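PDB 6ZTU: cyclodipeptide synthase, BtCDPS from Bacillus thermoamylovorans, which probably transfers aminoacyl groups, as in other cyclodipeptide synthases, which join two amino acids taken from aminoacyl-tRNAs into a cyclic dipeptide. Local coordinates for residues S97-A100 against L101-N104. Sequence-based numbering, arbitrary orientation.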
ATOM      1  N   SER A  97      -0.994  14.261  -5.543  1.00 31.94           N
ATOM      2  CA  SER A  97      -2.245  13.531  -5.706  1.00 31.29           C
ATOM      3  C   SER A  97      -3.426  14.485  -5.834  1.00 33.83           C
ATOM      4  O   SER A  97      -4.301  14.285  -6.681  1.00 30.50           O
ATOM      5  CB  SER A  97      -2.451  12.572  -4.531  1.00 32.26           C
ATOM      6  OG  SER A  97      -1.382  11.640  -4.467  1.00 29.81           O
ATOM      7  N   GLU A  98      -3.474  15.517  -4.989  1.00 34.10           N
ATOM      8  CA  GLU A  98      -4.567  16.481  -5.069  1.00 34.15           C
ATOM      9  C   GLU A  98      -4.610  17.146  -6.442  1.00 37.59           C
ATOM     10  O   GLU A  98      -5.685  17.271  -7.040  1.00 35.46           O
ATOM     11  CB  GLU A  98      -4.419  17.519  -3.959  1.00 35.62           C
ATOM     12  CG  GLU A  98      -5.619  18.430  -3.792  1.00 38.71           C
ATOM     13  CD  GLU A  98      -5.543  19.658  -4.676  1.00 50.94           C
ATOM     14  OE1 GLU A  98      -4.416  20.049  -5.062  1.00 51.03           O
ATOM     15  OE2 GLU A  98      -6.613  20.227  -4.990  1.00 55.46           O
ATOM     16  N   GLU A  99      -3.444  17.560  -6.961  1.00 39.49           N
ATOM     17  CA  GLU A  99      -3.353  18.136  -8.306  1.00 38.83           C
ATOM     18  C   GLU A  99      -4.059  17.271  -9.338  1.00 41.29           C
ATOM     19  O   GLU A  99      -4.935  17.738 -10.073  1.00 40.98           O
ATOM     20  CB  GLU A  99      -1.892  18.291  -8.725  1.00 41.59           C
ATOM     21  CG  GLU A  99      -1.130  19.421  -8.106  1.00 48.44           C
ATOM     22  CD  GLU A  99       0.326  19.397  -8.535  1.00 53.75           C
ATOM     23  OE1 GLU A  99       0.675  18.549  -9.398  1.00 49.20           O
ATOM     24  OE2 GLU A  99       1.116  20.213  -8.009  1.00 58.12           O
ATOM     25  N   ALA A 100      -3.662  15.997  -9.417  1.00 35.65           N
ATOM     26  CA  ALA A 100      -4.149  15.128 -10.479  1.00 34.79           C
ATOM     27  C   ALA A 100      -5.621  14.793 -10.293  1.00 34.73           C
ATOM     28  O   ALA A 100      -6.376  14.702 -11.270  1.00 34.38           O
ATOM     29  CB  ALA A 100      -3.298  13.857 -10.532  1.00 33.27           C
ATOM     30  N   LEU A 101      -6.055  14.594  -9.048  1.00 34.15           N
ATOM     31  CA  LEU A 101      -7.472  14.366  -8.808  1.00 31.56           C
ATOM     32  C   LEU A 101      -8.288  15.578  -9.243  1.00 34.54           C
ATOM     33  O   LEU A 101      -9.276  15.447  -9.976  1.00 33.50           O
ATOM     34  CB  LEU A 101      -7.705  14.044  -7.335  1.00 30.40           C
ATOM     35  CG  LEU A 101      -7.241  12.638  -6.931  1.00 30.31           C
ATOM     36  CD1 LEU A 101      -7.186  12.513  -5.407  1.00 28.58           C
ATOM     37  CD2 LEU A 101      -8.139  11.568  -7.540  1.00 28.50           C
ATOM     38  N   ARG A 102      -7.857  16.772  -8.829  1.00 35.34           N
ATOM     39  CA  ARG A 102      -8.562  17.989  -9.218  1.00 38.22           C
ATOM     40  C   ARG A 102      -8.576  18.154 -10.734  1.00 39.09           C
ATOM     41  O   ARG A 102      -9.614  18.479 -11.319  1.00 37.82           O
ATOM     42  CB  ARG A 102      -7.916  19.199  -8.543  1.00 41.88           C
ATOM     43  CG  ARG A 102      -8.492  20.534  -8.989  1.00 43.30           C
ATOM     44  CD  ARG A 102      -8.160  21.640  -7.995  1.00 46.31           C
ATOM     45  NE  ARG A 102      -6.819  21.502  -7.429  1.00 52.52           N
ATOM     46  CZ  ARG A 102      -5.703  21.915  -8.026  1.00 56.17           C
ATOM     47  NH1 ARG A 102      -5.756  22.493  -9.219  1.00 58.44           N
ATOM     48  NH2 ARG A 102      -4.526  21.745  -7.432  1.00 51.59           N
ATOM     49  N   LYS A 103      -7.440  17.896 -11.385  1.00 38.02           N
ATOM     50  CA  LYS A 103      -7.367  17.959 -12.842  1.00 40.40           C
ATOM     51  C   LYS A 103      -8.421  17.076 -13.500  1.00 43.00           C
ATOM     52  O   LYS A 103      -8.971  17.431 -14.550  1.00 42.18           O
ATOM     53  CB  LYS A 103      -5.964  17.555 -13.299  1.00 41.14           C
ATOM     54  CG  LYS A 103      -5.744  17.580 -14.797  1.00 42.81           C
ATOM     55  CD  LYS A 103      -4.328  17.130 -15.136  1.00 44.07           C
ATOM     56  CE  LYS A 103      -4.176  15.621 -14.995  1.00 47.16           C
ATOM     57  NZ  LYS A 103      -2.760  15.169 -15.176  1.00 45.26           N
ATOM     58  N   ASN A 104      -8.721  15.923 -12.901  1.00 37.70           N
ATOM     59  CA  ASN A 104      -9.695  14.991 -13.450  1.00 34.37           C
ATOM     60  C   ASN A 104     -11.111  15.234 -12.952  1.00 36.45           C
ATOM     61  O   ASN A 104     -11.989  14.406 -13.212  1.00 39.33           O
ATOM     62  CB  ASN A 104      -9.295  13.550 -13.110  1.00 35.97           C
ATOM     63  CG  ASN A 104      -8.145  13.056 -13.948  1.00 38.10           C
ATOM     64  OD1 ASN A 104      -8.358  12.488 -15.017  1.00 40.51           O
ATOM     65  ND2 ASN A 104      -6.919  13.233 -13.455  1.00 36.77           N
TER
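The C-terminal turns of helix 79-103 carry an i to i+4 salt bridge between Glu98 and Arg102. The grip is side-on and two-pronged. Arg102 NE hydrogen-bonds Glu98 OE2 at 2.8 Å, almost straight at 177°. Arg102 NH2 hydrogen-bonds Glu98 OE1 at 2.9 Å. Both oxygens are approached on their syn side. The carboxylate lies at the edge of the guanidinium, the two planes 30° apart. CG of Glu98 stands anti to its backbone N (chi1 -170°), and a bend at chi2 brings the carboxylate round to the arginine. A glutamine here would probably lose the charge pairing and one of the two acceptors, leaving the guanidinium freer to turn.

Glu99 and Lys103 turn instead to helix 42-55: Glu99 OE1 hydrogen-bonds Gln42 and His46, and Lys103 NZ hydrogen-bonds His46 and forms a salt bridge with Asp50. Leu101 packs against Ile108 and Ile110.

Lys103 N hydrogen-bonds Glu99 O at 2.8 Å. Asn104 then leaves helical geometry, yet its N still bonds Ala100 O, less straight, at 3.1 Å. Its ND2 also hydrogen-bonds Asp50. From the opposite face of the carbonyl plane, Ala100 O accepts a second hydrogen bond, from Asn104 ND2 at 2.7 Å.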